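Local coordinates for protein Exo-arabinanase (PDB 3A72) that hydrolyses arabinan as an exo-acting alpha-L-arabinanase, probably cutting alpha-1,5-linked chains from their ends, at residues F219-Y224 against P268-T273; E151-A156 against M207-K212; T281-S286 against R316-L321. All blocks are in the same frame, centred on the assembly; numbering follows the deposited sequence.

Overall arrangement
The chain folds into six four-stranded antiparallel sheets, the blades of a six-bladed beta-propeller, and all three interactions lie between neighbouring blades. Interaction 2 comes first along the chain and sets the innermost strands 149-157 and 204-212 side by side. Interaction 1 follows, with strand 218-225 of the second of these blades facing strand 269-273 of the next; its centre is 9 Å from that of interaction 2. Interaction 3, centred 8 Å from interaction 1, carries the packing on from strand 281-285 to strand 317-320. Interactions 2 and 3 do not touch, their centres being 13 Å apart. Interactions 1 and 2 both reach the bound arabinofuranose, so the interblade packing there runs into the sugar pocket.

Interaction 1. Residues F219-Y224 against P268-T273; sequences FYVYEY and PYAVWT. With AHR (alpha-L-arabinofuranose), chain B.
P268 lays its ring over the backbone of 219-224 where the strand passes from Y222 to E223: CG lies 3.6 Å from Y222 CA, and CD lies 3.7 Å from E223 N. Its CB meets V221, whose side chain runs antiparallel alongside the proline, with V221 CG2 3.8 Å from P268 CB. The first torsion of V221 (chi1 71°) wedges CG1 between its own N and carbonyl carbon and turns both methyls to the other strand, so that V221 CG1 also comes within 3.9 Å of A270 CB. That same methyl of A270 meets F219 at the edge of the ring, close to the ring plane, with F219 CE2 3.7 Å from A270 CB. A270 CB thus touches both F219 and V221, while P268 packs on V221 and the Y222-E223 backbone; on its own sheet A270 also touches V284. At the pocket end the character changes. E223 stretches out beyond CG (chi2 178°) past P268, and its OE2 accepts a hydrogen bond of 2.6 Å from O1 of the arabinofuranose, while OE1 takes one from the backbone N of S267. The two carboxylate oxygens therefore have different tasks. The two segments meet by van der Waals packing, with no hydrogen bond between them, and the bond from S267 N probably limits rotation of the carboxylate that accepts the bond from O1.

Interaction 2. Residues E151-A156 against M207-K212; sequences EPFLLA and MPVVTK. With AHR (alpha-L-arabinofuranose), chain B.
F153 lies flat against the backbone of 207-212, one ring face receiving V209 CA in a CH-pi contact, 4.2 Å from the F153 ring centroid and 19° off the ring normal. V210 N lies over the same face, also off-centre, and the far end of the ring comes close to the next carbonyl, F153 CZ being 3.3 Å from V210 O. The ring gets there because CG is anti to the backbone N (chi1 -173°), which swings it across to the neighbouring strand. At a right angle to it, V209 presents CG1, 3.7 Å from F153 CE1, and further along L155 CD1 meets V210 CG1. Towards the pocket E151 and M207 cross at a slant: E151 OE1 is 3.5 Å from M207 CG, and the M207 methyl CE approaches the other carboxylate oxygen. The sugar's O2 stands 2.9 Å from E151 OE1. E151 and M207, nearest neighbours across the strands, share a left-handed backbone conformation. A water bridges the two segments, donating to E151 O at 2.8 Å and to P208 O at 2.7 Å; no direct hydrogen bond joins them. In the second shell, S166 OG bonds both E151 OE1 and M207 N, Q82 holds E151 N, and F84 meets the F153 ring. Nearly parallel innermost strands of adjacent blades, 13° apart and bordering a ligand pocket, are characteristic of a beta-propeller of the sialidase type.

Interaction 3. Residues T281-S286 against R316-L321; sequences TIIVSS and RALRVL
R316 presents the NE-NH2 edge of its guanidinium to the hydroxyl of S285. R316 NE lies 3.0 Å from S285 OG with an N-H...O angle of 149°, and R316 NH2 reaches S285 OG at 3.2 Å and 140°. Both bonds lie close to the guanidinium plane, and a bend of the arginine chain at chi3 (67°) brings the edge of that group round to the serine. S285 OG in turn donates to water 2 at 2.8 Å, and this water donates to R316 O, also at 2.8 Å, closing a ring from guanidinium through serine and water back to the backbone of the same arginine. The serine oxygen thus has two donors and one acceptor. The remaining arginine hydrogens are used on backbone carbonyls: NH1 bonds G290 O and E311 O, and NH2 has a weak bond to T291 O. The resulting bonds fix the guanidinium against rotation in a buried place. Two residues on, L318 fills the apolar part: its CD1 approaches I283 CG2 at 4.0 Å and lies 3.7 Å from S285 N, which is backbone hydrogen-bonded to Y269 of strand 269-273. L292 and V331 also pack on R316 and L318. Strand 317-320 is the innermost of the blade whose outermost strand, 6-10, comes from the N-terminus, so this seam leads into the blade built from both chain termini, the "Velcro" closure used by many beta-propellers.

Interaction 1. Residues F219-Y224 against P268-T273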
# COMPACT_ATOMS: atom_id res chain seq x y z
N PHE A 219 2.57 -2.17 -13.75
CA PHE A 219 2.66 -3.45 -13.04
C PHE A 219 1.72 -3.40 -11.85
O PHE A 219 1.95 -2.64 -10.91
CB PHE A 219 4.11 -3.66 -12.63
CG PHE A 219 4.42 -4.91 -11.88
CD1 PHE A 219 4.79 -6.06 -12.59
CD2 PHE A 219 4.37 -5.01 -10.50
CE1 PHE A 219 5.06 -7.23 -11.92
CE2 PHE A 219 4.67 -6.18 -9.83
CZ PHE A 219 5.02 -7.30 -10.55
N TYR A 220 0.64 -4.15 -11.95
CA TYR A 220 -0.44 -4.21 -10.95
C TYR A 220 -0.30 -5.52 -10.21
O TYR A 220 -0.52 -6.58 -10.84
CB TYR A 220 -1.76 -4.06 -11.70
CG TYR A 220 -3.04 -4.18 -10.91
CD1 TYR A 220 -3.82 -3.05 -10.63
CD2 TYR A 220 -3.53 -5.39 -10.48
CE1 TYR A 220 -5.00 -3.16 -9.91
CE2 TYR A 220 -4.70 -5.51 -9.77
CZ TYR A 220 -5.44 -4.41 -9.50
OH TYR A 220 -6.61 -4.60 -8.82
N VAL A 221 0.06 -5.52 -8.95
CA VAL A 221 0.31 -6.72 -8.17
C VAL A 221 -0.77 -6.82 -7.09
O VAL A 221 -1.30 -5.84 -6.58
CB VAL A 221 1.73 -6.72 -7.60
CG1 VAL A 221 1.93 -5.71 -6.48
CG2 VAL A 221 2.18 -8.12 -7.16
N TYR A 222 -1.08 -8.09 -6.75
CA TYR A 222 -2.12 -8.38 -5.77
C TYR A 222 -1.88 -9.76 -5.19
O TYR A 222 -1.12 -10.57 -5.72
CB TYR A 222 -3.47 -8.32 -6.42
CG TYR A 222 -3.78 -9.19 -7.63
CD1 TYR A 222 -4.54 -10.33 -7.53
CD2 TYR A 222 -3.33 -8.81 -8.88
CE1 TYR A 222 -4.85 -11.11 -8.65
CE2 TYR A 222 -3.67 -9.54 -10.01
CZ TYR A 222 -4.42 -10.68 -9.89
OH TYR A 222 -4.74 -11.37 -11.05
N GLU A 223 -2.53 -10.02 -4.03
CA GLU A 223 -2.64 -11.39 -3.53
C GLU A 223 -3.86 -12.01 -4.15
O GLU A 223 -4.93 -11.38 -4.22
CB GLU A 223 -2.68 -11.45 -1.99
CG GLU A 223 -3.92 -10.79 -1.38
CD GLU A 223 -4.01 -10.88 0.13
OE1 GLU A 223 -2.96 -11.11 0.82
OE2 GLU A 223 -5.16 -10.70 0.62
N TYR A 224 -3.76 -13.25 -4.59
CA TYR A 224 -4.90 -13.95 -5.20
C TYR A 224 -5.31 -15.06 -4.20
O TYR A 224 -4.81 -16.16 -4.27
CB TYR A 224 -4.56 -14.44 -6.60
CG TYR A 224 -5.66 -15.16 -7.32
CD1 TYR A 224 -6.95 -15.35 -6.83
CD2 TYR A 224 -5.44 -15.70 -8.56
CE1 TYR A 224 -7.92 -16.00 -7.49
CE2 TYR A 224 -6.42 -16.44 -9.23
CZ TYR A 224 -7.65 -16.57 -8.68
OH TYR A 224 -8.57 -17.34 -9.35
N PRO A 268 1.18 -7.92 -1.13
CA PRO A 268 2.38 -7.52 -1.88
C PRO A 268 2.63 -6.03 -1.84
O PRO A 268 1.73 -5.20 -1.63
CB PRO A 268 2.02 -7.92 -3.32
CG PRO A 268 0.51 -7.71 -3.38
CD PRO A 268 0.04 -8.20 -2.03
N TYR A 269 3.86 -5.66 -2.16
CA TYR A 269 4.22 -4.29 -2.49
C TYR A 269 5.19 -4.37 -3.66
O TYR A 269 6.04 -5.26 -3.69
CB TYR A 269 4.81 -3.54 -1.27
CG TYR A 269 4.48 -2.05 -1.35
CD1 TYR A 269 3.40 -1.55 -0.65
CD2 TYR A 269 5.19 -1.16 -2.16
CE1 TYR A 269 3.05 -0.22 -0.72
CE2 TYR A 269 4.83 0.16 -2.25
CZ TYR A 269 3.77 0.63 -1.53
OH TYR A 269 3.36 1.95 -1.58
N ALA A 270 5.11 -3.45 -4.61
CA ALA A 270 6.00 -3.43 -5.77
C ALA A 270 6.47 -2.00 -6.03
O ALA A 270 5.68 -1.06 -5.92
CB ALA A 270 5.30 -3.91 -7.02
N VAL A 271 7.72 -1.88 -6.43
CA VAL A 271 8.36 -0.63 -6.83
C VAL A 271 9.29 -0.93 -8.03
O VAL A 271 9.55 -2.09 -8.33
CB VAL A 271 9.15 0.01 -5.67
CG1 VAL A 271 8.21 0.45 -4.58
CG2 VAL A 271 10.25 -0.91 -5.15
N TRP A 272 9.77 0.13 -8.63
CA TRP A 272 10.72 0.03 -9.74
C TRP A 272 11.85 1.05 -9.53
O TRP A 272 11.59 2.18 -9.18
CB TRP A 272 10.00 0.23 -11.09
CG TRP A 272 10.98 0.24 -12.24
CD1 TRP A 272 11.42 -0.81 -12.95
CD2 TRP A 272 11.64 1.38 -12.80
NE1 TRP A 272 12.32 -0.44 -13.91
CE2 TRP A 272 12.47 0.93 -13.84
CE3 TRP A 272 11.60 2.75 -12.52
CZ2 TRP A 272 13.26 1.77 -14.61
CZ3 TRP A 272 12.39 3.61 -13.27
CH2 TRP A 272 13.18 3.12 -14.29
N THR A 273 13.08 0.58 -9.82
CA THR A 273 14.26 1.47 -9.82
C THR A 273 14.91 1.43 -11.20
O THR A 273 14.96 0.37 -11.81
CB THR A 273 15.29 1.03 -8.77
OG1 THR A 273 16.45 1.88 -8.92
CG2 THR A 273 15.70 -0.41 -8.90
O5 AHR B . -8.26 -7.69 6.66
C5 AHR B . -8.74 -7.23 5.35
C4 AHR B . -8.39 -8.28 4.33
O4 AHR B . -6.96 -8.28 4.17
C3 AHR B . -8.96 -7.97 2.95
O3 AHR B . -10.27 -8.55 2.83
C2 AHR B . -7.93 -8.65 2.01
O2 AHR B . -7.77 -7.97 0.77
C1 AHR B . -6.64 -8.69 2.83
O1 AHR B . -6.17 -10.06 2.96

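Interaction 2. Residues E151-A156 against M207-K212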
# COMPACT_ATOMS: atom_id res chain seq x y z
N GLU A 151 -8.18 -0.94 1.80
CA GLU A 151 -6.84 -0.98 1.19
C GLU A 151 -6.66 -0.04 -0.03
O GLU A 151 -6.26 -0.49 -1.11
CB GLU A 151 -6.45 -2.40 0.85
CG GLU A 151 -6.36 -3.31 2.07
CD GLU A 151 -6.81 -4.72 1.85
OE1 GLU A 151 -7.26 -5.13 0.78
OE2 GLU A 151 -6.72 -5.55 2.87
N PRO A 152 -6.87 1.25 0.13
CA PRO A 152 -6.66 2.17 -0.99
C PRO A 152 -5.19 2.25 -1.44
O PRO A 152 -4.25 2.21 -0.62
CB PRO A 152 -7.09 3.53 -0.45
CG PRO A 152 -6.88 3.41 1.04
CD PRO A 152 -7.29 1.99 1.37
N PHE A 153 -5.04 2.43 -2.74
CA PHE A 153 -3.75 2.73 -3.37
C PHE A 153 -4.00 3.86 -4.38
O PHE A 153 -4.91 3.72 -5.20
CB PHE A 153 -3.17 1.48 -4.07
CG PHE A 153 -1.77 1.73 -4.60
CD1 PHE A 153 -0.68 1.44 -3.80
CD2 PHE A 153 -1.57 2.29 -5.84
CE1 PHE A 153 0.60 1.76 -4.22
CE2 PHE A 153 -0.28 2.62 -6.26
CZ PHE A 153 0.77 2.36 -5.46
N LEU A 154 -3.25 4.93 -4.29
CA LEU A 154 -3.46 6.13 -5.11
C LEU A 154 -2.40 6.26 -6.20
O LEU A 154 -1.22 6.05 -5.93
CB LEU A 154 -3.44 7.40 -4.25
CG LEU A 154 -4.49 7.49 -3.14
CD1 LEU A 154 -4.32 8.75 -2.33
CD2 LEU A 154 -5.92 7.44 -3.69
N LEU A 155 -2.83 6.67 -7.39
CA LEU A 155 -1.93 6.88 -8.52
C LEU A 155 -2.52 7.96 -9.41
O LEU A 155 -3.71 7.85 -9.79
CB LEU A 155 -1.75 5.59 -9.28
CG LEU A 155 -0.85 5.63 -10.54
CD1 LEU A 155 0.03 4.38 -10.64
CD2 LEU A 155 -1.66 5.80 -11.76
N ALA A 156 -1.78 8.98 -9.77
CA ALA A 156 -2.22 10.01 -10.71
C ALA A 156 -1.72 9.70 -12.11
O ALA A 156 -0.62 9.19 -12.31
CB ALA A 156 -1.73 11.38 -10.27
N MET A 207 -5.68 -6.45 -2.20
CA MET A 207 -4.50 -5.70 -1.83
C MET A 207 -3.72 -5.21 -3.03
O MET A 207 -2.56 -5.54 -3.24
CB MET A 207 -3.60 -6.50 -0.89
CG MET A 207 -4.38 -7.07 0.31
SD MET A 207 -3.36 -7.67 1.68
CE MET A 207 -2.94 -6.10 2.46
N PRO A 208 -4.35 -4.33 -3.86
CA PRO A 208 -3.70 -3.89 -5.10
C PRO A 208 -2.62 -2.87 -4.85
O PRO A 208 -2.83 -1.87 -4.14
CB PRO A 208 -4.87 -3.28 -5.89
CG PRO A 208 -5.81 -2.75 -4.80
CD PRO A 208 -5.69 -3.75 -3.68
N VAL A 209 -1.47 -3.07 -5.51
CA VAL A 209 -0.38 -2.11 -5.46
C VAL A 209 0.14 -1.97 -6.90
O VAL A 209 0.28 -2.99 -7.60
CB VAL A 209 0.72 -2.52 -4.47
CG1 VAL A 209 1.95 -1.62 -4.57
CG2 VAL A 209 0.18 -2.56 -3.05
N VAL A 210 0.44 -0.75 -7.35
CA VAL A 210 0.81 -0.51 -8.76
C VAL A 210 2.14 0.21 -8.80
O VAL A 210 2.39 1.12 -7.99
CB VAL A 210 -0.27 0.29 -9.47
CG1 VAL A 210 0.07 0.50 -10.93
CG2 VAL A 210 -1.62 -0.39 -9.36
N THR A 211 2.96 -0.12 -9.77
CA THR A 211 4.15 0.68 -10.10
C THR A 211 4.24 0.81 -11.61
O THR A 211 4.07 -0.15 -12.36
CB THR A 211 5.41 0.10 -9.45
OG1 THR A 211 6.50 1.05 -9.60
CG2 THR A 211 5.91 -1.19 -10.02
N LYS A 212 4.57 2.02 -12.09
CA LYS A 212 4.74 2.27 -13.50
C LYS A 212 6.14 1.88 -13.96
O LYS A 212 7.15 2.23 -13.35
CB LYS A 212 4.49 3.76 -13.79
CG LYS A 212 4.37 4.04 -15.28
CD LYS A 212 4.03 5.51 -15.55
CE LYS A 212 3.74 5.75 -17.03
NZ LYS A 212 3.46 7.17 -17.26
O5 AHR B . -8.26 -7.69 6.66
C5 AHR B . -8.74 -7.23 5.35
C4 AHR B . -8.39 -8.28 4.33
O4 AHR B . -6.96 -8.28 4.17
C3 AHR B . -8.96 -7.97 2.95
O3 AHR B . -10.27 -8.55 2.83
C2 AHR B . -7.93 -8.65 2.01
O2 AHR B . -7.77 -7.97 0.77
C1 AHR B . -6.64 -8.69 2.83
O1 AHR B . -6.17 -10.06 2.96
O HOH W 1 -3.69 -1.55 -1.64

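Interaction 3. Residues T281-S286 against R316-L321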
# COMPACT_ATOMS: atom_id res chain seq x y z
N THR A 281 14.88 -2.44 -12.44
CA THR A 281 14.52 -3.58 -11.63
C THR A 281 13.18 -3.32 -10.95
O THR A 281 13.04 -2.33 -10.25
CB THR A 281 15.60 -3.88 -10.58
OG1 THR A 281 16.89 -3.99 -11.23
CG2 THR A 281 15.36 -5.19 -9.88
N ILE A 282 12.26 -4.26 -11.10
CA ILE A 282 11.05 -4.30 -10.28
C ILE A 282 11.41 -5.05 -9.01
O ILE A 282 12.05 -6.11 -9.07
CB ILE A 282 9.86 -4.98 -10.99
CG1 ILE A 282 9.61 -4.43 -12.38
CG2 ILE A 282 8.60 -4.88 -10.12
CD1 ILE A 282 8.62 -5.25 -13.19
N ILE A 283 10.99 -4.53 -7.86
CA ILE A 283 11.28 -5.13 -6.55
C ILE A 283 9.95 -5.35 -5.86
O ILE A 283 9.13 -4.41 -5.76
CB ILE A 283 12.22 -4.25 -5.75
CG1 ILE A 283 13.46 -3.88 -6.54
CG2 ILE A 283 12.58 -4.96 -4.42
CD1 ILE A 283 14.37 -2.91 -5.81
N VAL A 284 9.71 -6.57 -5.40
CA VAL A 284 8.48 -6.99 -4.78
C VAL A 284 8.75 -7.57 -3.40
O VAL A 284 9.72 -8.34 -3.18
CB VAL A 284 7.73 -8.02 -5.67
CG1 VAL A 284 6.65 -8.81 -4.91
CG2 VAL A 284 7.13 -7.31 -6.86
N SER A 285 7.88 -7.22 -2.45
CA SER A 285 7.79 -7.84 -1.14
C SER A 285 6.44 -8.55 -1.02
O SER A 285 5.44 -8.14 -1.63
CB SER A 285 7.90 -6.77 -0.06
OG SER A 285 7.80 -7.28 1.25
N SER A 286 6.40 -9.60 -0.21
CA SER A 286 5.20 -10.24 0.24
C SER A 286 5.07 -10.01 1.76
O SER A 286 5.97 -9.50 2.40
CB SER A 286 5.18 -11.74 -0.01
OG SER A 286 6.03 -12.36 0.96
N ARG A 316 4.35 -5.18 4.11
CA ARG A 316 5.62 -4.48 4.21
C ARG A 316 5.80 -3.58 3.01
O ARG A 316 5.60 -4.00 1.87
CB ARG A 316 6.74 -5.51 4.36
CG ARG A 316 8.10 -4.91 4.68
CD ARG A 316 9.14 -5.97 4.95
NE ARG A 316 9.42 -6.72 3.73
CZ ARG A 316 10.39 -7.62 3.61
NH1 ARG A 316 11.24 -7.84 4.61
NH2 ARG A 316 10.55 -8.30 2.47
N ALA A 317 6.17 -2.32 3.28
CA ALA A 317 6.15 -1.26 2.27
C ALA A 317 7.54 -1.01 1.74
O ALA A 317 8.53 -0.97 2.47
CB ALA A 317 5.57 0.01 2.85
N LEU A 318 7.65 -0.81 0.42
CA LEU A 318 8.90 -0.54 -0.26
C LEU A 318 8.84 0.87 -0.87
O LEU A 318 7.79 1.32 -1.33
CB LEU A 318 9.13 -1.52 -1.41
CG LEU A 318 9.13 -3.00 -1.06
CD1 LEU A 318 9.34 -3.84 -2.31
CD2 LEU A 318 10.19 -3.30 -0.01
N ARG A 319 10.00 1.52 -0.98
CA ARG A 319 10.09 2.78 -1.70
C ARG A 319 11.51 2.93 -2.27
O ARG A 319 12.48 2.85 -1.54
CB ARG A 319 9.73 3.96 -0.86
CG ARG A 319 9.74 5.26 -1.64
CD ARG A 319 9.04 6.41 -0.94
NE ARG A 319 7.61 6.14 -0.82
CZ ARG A 319 6.73 6.24 -1.83
NH1 ARG A 319 7.09 6.63 -3.02
NH2 ARG A 319 5.49 5.92 -1.58
N VAL A 320 11.58 3.20 -3.56
CA VAL A 320 12.84 3.57 -4.20
C VAL A 320 13.01 5.07 -3.98
O VAL A 320 12.20 5.88 -4.52
CB VAL A 320 12.85 3.21 -5.68
CG1 VAL A 320 14.13 3.72 -6.35
CG2 VAL A 320 12.72 1.69 -5.86
N LEU A 321 13.99 5.46 -3.20
CA LEU A 321 14.24 6.88 -3.00
C LEU A 321 14.80 7.49 -4.26
O LEU A 321 15.42 6.83 -5.09
CB LEU A 321 15.20 7.06 -1.82
CG LEU A 321 14.70 6.50 -0.48
CD1 LEU A 321 15.73 6.86 0.58
CD2 LEU A 321 13.32 6.95 -0.12
O HOH W 2 5.01 -6.71 1.29